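Local atomic coordinates of sulfur oxidation protein soxB (PDB entry 2WDD), a protein that hydrolyses a sulfur-sulfur bond, that of a cysteine S-thiosulfonate, in the Sox sulfur-oxidation pathway, with a pair of manganese ions at its active site. Residues D132-S137 against R150-V155; L142-A147 against R170-E175; L110-K115 against A342-A347. One frame throughout, in Å; residues are numbered along the deposited sequence.

Contact 1: D132-S137 against R150-V155; sequences DTWTNS and RWQNLV. With MN (manganese (II) ion), chain G; MN (manganese (II) ion), chain H.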
# COMPACT_ATOMS: atom_id res chain seq x y z
N ASP A 132 0.58 -2.93 -7.48
CA ASP A 132 1.60 -2.82 -6.43
C ASP A 132 1.89 -4.23 -5.98
O ASP A 132 1.93 -4.54 -4.79
CB ASP A 132 1.14 -1.96 -5.25
CG ASP A 132 1.38 -0.48 -5.48
OD1 ASP A 132 1.90 -0.13 -6.56
OD2 ASP A 132 1.07 0.33 -4.60
N THR A 133 2.08 -5.10 -6.97
CA THR A 133 2.30 -6.51 -6.71
C THR A 133 3.76 -6.92 -6.89
O THR A 133 4.29 -7.68 -6.09
CB THR A 133 1.44 -7.35 -7.68
OG1 THR A 133 0.08 -6.88 -7.64
CG2 THR A 133 1.50 -8.84 -7.33
N TRP A 134 4.35 -6.47 -7.99
CA TRP A 134 5.66 -6.95 -8.41
C TRP A 134 6.89 -6.51 -7.66
O TRP A 134 7.97 -7.07 -7.86
CB TRP A 134 5.89 -6.58 -9.88
CG TRP A 134 4.93 -7.18 -10.86
CD1 TRP A 134 4.01 -8.18 -10.64
CD2 TRP A 134 4.87 -6.88 -12.26
NE1 TRP A 134 3.35 -8.48 -11.81
CE2 TRP A 134 3.87 -7.71 -12.82
CE3 TRP A 134 5.52 -5.96 -13.08
CZ2 TRP A 134 3.51 -7.62 -14.17
CZ3 TRP A 134 5.18 -5.89 -14.42
CH2 TRP A 134 4.18 -6.72 -14.95
N THR A 135 6.74 -5.44 -6.88
CA THR A 135 7.87 -4.78 -6.26
C THR A 135 7.92 -4.82 -4.75
O THR A 135 6.96 -5.25 -4.09
CB THR A 135 7.88 -3.31 -6.74
OG1 THR A 135 6.59 -2.72 -6.48
CG2 THR A 135 8.15 -3.24 -8.24
N ASN A 136 9.03 -4.31 -4.22
CA ASN A 136 9.20 -4.06 -2.79
C ASN A 136 9.32 -5.26 -1.85
O ASN A 136 8.71 -5.29 -0.79
CB ASN A 136 8.14 -3.08 -2.30
CG ASN A 136 7.91 -1.96 -3.30
OD1 ASN A 136 6.81 -1.80 -3.82
ND2 ASN A 136 8.96 -1.20 -3.59
N SER A 137 10.15 -6.22 -2.23
CA SER A 137 10.38 -7.38 -1.38
C SER A 137 11.70 -8.00 -1.79
O SER A 137 12.24 -7.66 -2.83
CB SER A 137 9.26 -8.41 -1.55
OG SER A 137 9.38 -9.09 -2.80
N ARG A 150 5.84 -14.97 -11.95
CA ARG A 150 5.73 -16.42 -12.04
C ARG A 150 4.75 -16.94 -11.00
O ARG A 150 3.99 -17.87 -11.27
CB ARG A 150 7.10 -17.10 -11.91
CG ARG A 150 7.99 -16.85 -13.12
CD ARG A 150 9.22 -17.74 -13.17
NE ARG A 150 10.03 -17.46 -14.35
CZ ARG A 150 9.76 -17.92 -15.58
NH1 ARG A 150 8.72 -18.71 -15.78
NH2 ARG A 150 10.54 -17.59 -16.60
N TRP A 151 4.71 -16.29 -9.84
CA TRP A 151 3.74 -16.68 -8.83
C TRP A 151 2.31 -16.35 -9.29
O TRP A 151 1.40 -17.17 -9.15
CB TRP A 151 4.04 -16.04 -7.47
CG TRP A 151 2.85 -16.14 -6.60
CD1 TRP A 151 2.34 -17.28 -6.02
CD2 TRP A 151 1.89 -15.10 -6.33
NE1 TRP A 151 1.17 -16.99 -5.37
CE2 TRP A 151 0.86 -15.67 -5.57
CE3 TRP A 151 1.82 -13.75 -6.67
CZ2 TRP A 151 -0.23 -14.93 -5.10
CZ3 TRP A 151 0.74 -13.01 -6.21
CH2 TRP A 151 -0.28 -13.60 -5.45
N GLN A 152 2.11 -15.16 -9.86
CA GLN A 152 0.78 -14.80 -10.34
C GLN A 152 0.30 -15.87 -11.32
O GLN A 152 -0.88 -16.25 -11.34
CB GLN A 152 0.79 -13.45 -11.05
CG GLN A 152 0.86 -12.23 -10.14
CD GLN A 152 1.01 -10.95 -10.96
OE1 GLN A 152 1.91 -10.85 -11.79
NE2 GLN A 152 0.10 -10.01 -10.76
N ASN A 153 1.23 -16.38 -12.13
CA ASN A 153 0.90 -17.40 -13.12
C ASN A 153 0.53 -18.73 -12.47
O ASN A 153 -0.33 -19.46 -12.99
CB ASN A 153 2.07 -17.58 -14.09
CG ASN A 153 2.18 -16.44 -15.08
OD1 ASN A 153 1.28 -15.60 -15.18
ND2 ASN A 153 3.28 -16.39 -15.82
N LEU A 154 1.16 -19.07 -11.35
CA LEU A 154 0.82 -20.30 -10.64
C LEU A 154 -0.59 -20.20 -10.06
O LEU A 154 -1.38 -21.14 -10.15
CB LEU A 154 1.82 -20.58 -9.52
CG LEU A 154 3.22 -21.02 -9.95
CD1 LEU A 154 4.16 -21.07 -8.75
CD2 LEU A 154 3.14 -22.39 -10.63
N VAL A 155 -0.93 -19.05 -9.47
CA VAL A 155 -2.27 -18.91 -8.92
C VAL A 155 -3.31 -18.77 -10.04
O VAL A 155 -4.39 -19.36 -9.96
CB VAL A 155 -2.37 -17.77 -7.88
CG1 VAL A 155 -1.62 -16.54 -8.34
CG2 VAL A 155 -3.83 -17.44 -7.59
MN MN G . 0.61 0.01 -2.46
MN MN H . 0.08 2.32 -4.94
O HOH W 1 0.03 1.97 -2.86

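Contact 2: L142-A147 against R170-E175; sequences LTRGEA and RERVEE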
# COMPACT_ATOMS: atom_id res chain seq x y z
N LEU A 142 15.55 -9.52 -5.95
CA LEU A 142 16.47 -10.56 -6.42
C LEU A 142 16.19 -11.06 -7.82
O LEU A 142 17.04 -11.73 -8.42
CB LEU A 142 16.49 -11.73 -5.44
CG LEU A 142 17.24 -11.47 -4.13
CD1 LEU A 142 16.88 -12.51 -3.06
CD2 LEU A 142 18.74 -11.43 -4.37
N THR A 143 14.98 -10.80 -8.32
CA THR A 143 14.58 -11.29 -9.64
C THR A 143 14.05 -10.17 -10.53
O THR A 143 13.46 -10.43 -11.59
CB THR A 143 13.53 -12.40 -9.51
OG1 THR A 143 12.33 -11.86 -8.92
CG2 THR A 143 14.05 -13.52 -8.63
N ARG A 144 14.23 -8.93 -10.10
CA ARG A 144 13.70 -7.78 -10.82
C ARG A 144 12.22 -8.01 -11.17
O ARG A 144 11.78 -7.75 -12.29
CB ARG A 144 14.52 -7.44 -12.07
CG ARG A 144 15.85 -6.76 -11.74
CD ARG A 144 16.73 -6.62 -12.98
NE ARG A 144 16.87 -7.90 -13.68
CZ ARG A 144 16.66 -8.07 -14.98
NH1 ARG A 144 16.32 -7.03 -15.74
NH2 ARG A 144 16.80 -9.27 -15.52
N GLY A 145 11.47 -8.51 -10.18
CA GLY A 145 10.04 -8.75 -10.31
C GLY A 145 9.61 -10.07 -10.92
O GLY A 145 8.46 -10.49 -10.77
N GLU A 146 10.53 -10.75 -11.62
CA GLU A 146 10.16 -11.98 -12.31
C GLU A 146 9.50 -13.07 -11.46
O GLU A 146 8.52 -13.69 -11.90
CB GLU A 146 11.35 -12.56 -13.08
CG GLU A 146 11.00 -13.85 -13.82
CD GLU A 146 12.17 -14.44 -14.58
OE1 GLU A 146 13.21 -13.76 -14.71
OE2 GLU A 146 12.05 -15.59 -15.04
N ALA A 147 10.02 -13.31 -10.27
CA ALA A 147 9.48 -14.35 -9.41
C ALA A 147 8.03 -14.06 -9.00
O ALA A 147 7.22 -14.97 -8.84
CB ALA A 147 10.36 -14.55 -8.18
N ARG A 170 10.14 1.00 -17.80
CA ARG A 170 9.25 0.58 -18.88
C ARG A 170 9.70 -0.69 -19.59
O ARG A 170 8.88 -1.57 -19.87
CB ARG A 170 9.00 1.71 -19.87
CG ARG A 170 7.90 1.42 -20.88
CD ARG A 170 7.99 2.38 -22.06
NE ARG A 170 6.99 2.09 -23.09
CZ ARG A 170 6.47 3.00 -23.89
NH1 ARG A 170 5.57 2.65 -24.80
NH2 ARG A 170 6.84 4.27 -23.79
N GLU A 171 10.99 -0.80 -19.88
CA GLU A 171 11.52 -1.98 -20.55
C GLU A 171 11.23 -3.28 -19.80
O GLU A 171 10.75 -4.25 -20.39
CB GLU A 171 13.02 -1.84 -20.81
CG GLU A 171 13.37 -0.75 -21.80
CD GLU A 171 14.85 -0.71 -22.12
OE1 GLU A 171 15.46 -1.80 -22.27
OE2 GLU A 171 15.41 0.40 -22.21
N ARG A 172 11.54 -3.31 -18.51
CA ARG A 172 11.32 -4.51 -17.71
C ARG A 172 9.84 -4.82 -17.57
O ARG A 172 9.45 -5.98 -17.56
CB ARG A 172 11.95 -4.37 -16.33
CG ARG A 172 11.81 -5.60 -15.45
CD ARG A 172 12.39 -6.86 -16.09
NE ARG A 172 12.60 -7.92 -15.11
CZ ARG A 172 13.14 -9.11 -15.40
NH1 ARG A 172 13.50 -9.39 -16.64
NH2 ARG A 172 13.34 -9.99 -14.44
N VAL A 173 9.02 -3.78 -17.43
CA VAL A 173 7.58 -4.00 -17.31
C VAL A 173 7.06 -4.70 -18.56
O VAL A 173 6.31 -5.67 -18.48
CB VAL A 173 6.81 -2.70 -17.01
CG1 VAL A 173 5.30 -2.93 -17.15
CG2 VAL A 173 7.16 -2.18 -15.60
N GLU A 174 7.50 -4.23 -19.72
CA GLU A 174 7.06 -4.87 -20.97
C GLU A 174 7.53 -6.32 -21.07
O GLU A 174 6.77 -7.20 -21.50
CB GLU A 174 7.41 -4.01 -22.18
CG GLU A 174 6.83 -2.60 -22.02
CD GLU A 174 6.64 -1.86 -23.33
OE1 GLU A 174 6.65 -0.61 -23.30
OE2 GLU A 174 6.43 -2.52 -24.37
N GLU A 175 8.74 -6.60 -20.60
CA GLU A 175 9.27 -7.96 -20.58
C GLU A 175 8.39 -8.82 -19.68
O GLU A 175 8.00 -9.94 -20.03
CB GLU A 175 10.69 -7.97 -20.03
CG GLU A 175 11.78 -7.89 -21.08
CD GLU A 175 13.17 -8.08 -20.49
OE1 GLU A 175 13.40 -7.62 -19.35
OE2 GLU A 175 14.02 -8.69 -21.17
O HOH W 2 16.06 -7.98 -18.62
O HOH W 3 14.78 -12.09 -16.94

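Contact 3: L110-K115 against A342-A347; sequences LIRDQK and AEDVEA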
# COMPACT_ATOMS: atom_id res chain seq x y z
N LEU A 110 -5.82 -20.14 -0.33
CA LEU A 110 -7.12 -19.53 -0.11
C LEU A 110 -7.85 -19.22 -1.42
O LEU A 110 -9.03 -19.53 -1.58
CB LEU A 110 -6.98 -18.26 0.73
CG LEU A 110 -8.29 -17.54 1.08
CD1 LEU A 110 -9.28 -18.51 1.72
CD2 LEU A 110 -7.99 -16.37 2.00
N ILE A 111 -7.15 -18.61 -2.38
CA ILE A 111 -7.77 -18.30 -3.66
C ILE A 111 -8.27 -19.59 -4.31
O ILE A 111 -9.38 -19.63 -4.84
CB ILE A 111 -6.77 -17.57 -4.59
CG1 ILE A 111 -6.48 -16.16 -4.07
CG2 ILE A 111 -7.29 -17.53 -6.04
CD1 ILE A 111 -5.31 -15.47 -4.74
N ARG A 112 -7.45 -20.63 -4.28
CA ARG A 112 -7.83 -21.90 -4.90
C ARG A 112 -9.03 -22.52 -4.19
O ARG A 112 -9.93 -23.05 -4.83
CB ARG A 112 -6.65 -22.87 -4.90
CG ARG A 112 -5.64 -22.53 -5.97
CD ARG A 112 -4.45 -23.45 -5.91
NE ARG A 112 -3.46 -23.09 -6.92
CZ ARG A 112 -2.21 -23.52 -6.92
NH1 ARG A 112 -1.79 -24.34 -5.97
NH2 ARG A 112 -1.38 -23.13 -7.88
N ASP A 113 -9.03 -22.44 -2.87
CA ASP A 113 -10.13 -22.99 -2.08
C ASP A 113 -11.44 -22.32 -2.51
O ASP A 113 -12.41 -22.99 -2.86
CB ASP A 113 -9.89 -22.73 -0.59
CG ASP A 113 -11.05 -23.18 0.28
OD1 ASP A 113 -11.14 -24.39 0.56
OD2 ASP A 113 -11.81 -22.31 0.75
N GLN A 114 -11.43 -21.00 -2.54
CA GLN A 114 -12.62 -20.25 -2.89
C GLN A 114 -13.06 -20.44 -4.33
O GLN A 114 -14.26 -20.58 -4.62
CB GLN A 114 -12.43 -18.77 -2.55
CG GLN A 114 -12.20 -18.56 -1.07
CD GLN A 114 -13.43 -18.87 -0.24
OE1 GLN A 114 -14.48 -18.27 -0.45
NE2 GLN A 114 -13.30 -19.79 0.72
N LYS A 115 -12.10 -20.44 -5.25
CA LYS A 115 -12.43 -20.62 -6.66
C LYS A 115 -13.05 -22.00 -6.90
O LYS A 115 -14.01 -22.12 -7.65
CB LYS A 115 -11.20 -20.43 -7.54
CG LYS A 115 -11.53 -20.33 -9.03
CD LYS A 115 -10.34 -19.82 -9.83
CE LYS A 115 -10.58 -19.99 -11.32
NZ LYS A 115 -9.36 -19.68 -12.12
N ALA A 342 -0.09 -24.60 -0.36
CA ALA A 342 -0.14 -24.62 -1.82
C ALA A 342 1.25 -25.16 -2.15
O ALA A 342 2.23 -24.42 -2.15
CB ALA A 342 -0.32 -23.21 -2.39
N GLU A 343 1.34 -26.48 -2.29
CA GLU A 343 2.63 -27.15 -2.48
C GLU A 343 3.49 -26.65 -3.62
O GLU A 343 4.70 -26.53 -3.47
CB GLU A 343 2.47 -28.67 -2.51
CG GLU A 343 1.84 -29.24 -1.25
CD GLU A 343 2.71 -29.07 -0.02
OE1 GLU A 343 3.78 -28.43 -0.11
OE2 GLU A 343 2.32 -29.58 1.06
N ASP A 344 2.88 -26.37 -4.77
CA ASP A 344 3.63 -25.88 -5.92
C ASP A 344 4.28 -24.53 -5.63
O ASP A 344 5.41 -24.27 -6.05
CB ASP A 344 2.78 -25.84 -7.20
CG ASP A 344 1.50 -25.03 -7.05
OD1 ASP A 344 1.05 -24.79 -5.91
OD2 ASP A 344 0.92 -24.67 -8.10
N VAL A 345 3.56 -23.68 -4.90
CA VAL A 345 4.08 -22.37 -4.54
C VAL A 345 5.22 -22.49 -3.53
O VAL A 345 6.23 -21.80 -3.65
CB VAL A 345 2.96 -21.45 -4.01
CG1 VAL A 345 3.55 -20.13 -3.52
CG2 VAL A 345 1.92 -21.21 -5.10
N GLU A 346 5.04 -23.35 -2.54
CA GLU A 346 6.07 -23.56 -1.53
C GLU A 346 7.36 -24.03 -2.20
O GLU A 346 8.45 -23.53 -1.91
CB GLU A 346 5.62 -24.61 -0.51
CG GLU A 346 4.41 -24.20 0.32
CD GLU A 346 4.70 -23.04 1.25
OE1 GLU A 346 5.89 -22.80 1.53
OE2 GLU A 346 3.75 -22.38 1.70
N ALA A 347 7.22 -24.98 -3.12
CA ALA A 347 8.37 -25.52 -3.84
C ALA A 347 9.01 -24.46 -4.72
O ALA A 347 10.24 -24.36 -4.79
CB ALA A 347 7.94 -26.73 -4.69

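Contact 1: D132-S137 against R150-V155
Q152, on helix 146-155, reaches across to W134 and T133 in the loop that follows strand 124-129. Its CB points at that loop. CG lies anti to the carbonyl carbon (chi1 -76°), and from there the chain runs out extended, which carries the amide to the loop while the helix backbone stays well back: the closest CA atoms, those of T133 and Q152, are 9.2 Å apart. CD comes within 3.5 Å of W134 NE1, at the edge of the indole. OE1 then takes the one hydrogen bond between the segments, from W134 NE1 at 2.8 Å. The acceptor lies close to the ring plane, but the amide stands almost perpendicular to it (89°), with the indole N-H well above the carbonyl plane. The other branch, NE2, packs against T133 CG2 at 3.9 Å. That same methyl also meets the edge of the W151 ring, at CZ3, 4.4 Å away. All four touching residues are buried, so the bond gives a polar partner to an indole N-H in the interior. One residue before T133, D132 OD2 bridges the two manganese ions at 2.2 Å from each, and a water spans them too. D36, H38 and H288 complete one ion's protein ligands, and H163, H263 and H286 the other's. This is the dinuclear metal centre of a metallophosphoesterase-like domain, as in the 5'-nucleotidase family.

Contact 2: L142-A147 against R170-E175
Two bends bring the guanidinium groups of R172 and R144 face to face. R172 leaves its helix with CG anti to the backbone N (chi1 -178°) and turns at chi2 (57°), while R144 is extended until it folds at chi3 (-52°). The two flat groups then stack in an offset fashion, centres 3.7 Å apart, with R144 NH2 over one face of R172. Two of the edge nitrogens of R172 serve the turn: NE donates to R144 O at 2.9 Å in a nearly straight bond, and NH2 donates to T143 O, also at 2.9 Å. Both oxygens lie in the guanidinium plane. T143 O also receives E146 N, closing the turn, and its two donors come from opposite faces of the carbonyl plane. R144 has left the preceding helix with positive phi in a Schellman motif, and G145 is the N-cap of the next helix, so R172 binds the chain just where one helix gives way to another. E146 lays CB against R172 NH2 at 3.5 Å and makes a long salt bridge to it through OE1, 3.8 Å away; its OE2 pairs with R150. A water links E146 OE1 with R172 NH1. E175 has two conformers; in one, OE1 accepts from R172 NH1 and shares a water with R144 NH1, so this part of the network is tentative. The like charges of the stack are thus flanked by E146 and its water and, in one conformer, by E175, which probably offsets some of their repulsion at the protein surface.

Contact 3: L110-K115 against A342-A347
R112 and D344 meet in an end-on, two-pronged salt bridge. NH1 of R112 donates to D344 OD1 at 2.9 Å, and NH2 of R112 donates to D344 OD2 at 2.8 Å, the latter on the syn lone pair of that oxygen. Both acceptors lie at the guanidinium edge, near its plane, although the carboxylate itself is turned 35° from the guanidinium. R112 can span the distance because its chain is extended from CG to NE. D344 comes from the opposite direction, its CG set between the backbone N and the carbonyl carbon (chi1 55°), a rotation that also places OD1 within 2.9 Å of V345 N for a weak bond. The carboxylate sits in the first turn of helix 343-353, just after the N-cap A342, where the helix end would probably favour its negative charge. R112 NH2 has a second acceptor in L154 O, on helix 146-155. With a methionine in place of R112, the D344 carboxylate would probably be left without its charged mate and L154 O without this donor, so that helices 104-120 and 343-353 would lose their polar clasp here. Outward from the charges, the methyl of A342 lies 4.0 Å from R112 NH1 and also touches T108. V345 packs on M104 and T108 of helix 104-120 and on W151 of helix 146-155. Helix 104-120 thus lies against both other helices: I111 rests on V155 and, toward the sheet, on F34 of strand 29-34, while Q114 and K115 touch L32 of the same strand.

Helix 146-155 ties the set together, since contact 1 uses its later part and contact 2 its start. Their centres lie 10 Å apart, and they touch where W134 CZ3 packs on V173 CG1 at 4.0 Å. Contact 3, 14 Å from contact 1 between centres, meets the same helix: R112 NH2 lies 3.0 Å from L154 O, a probable hydrogen bond, and V345 packs beside W151. Contacts 2 and 3 do not touch, their nearest atoms being about 8 Å apart. Of the three, contact 1 alone holds a manganese ligand, D132; the other two lie away from the metal site, joined to contact 1 through the packing around W134 and W151.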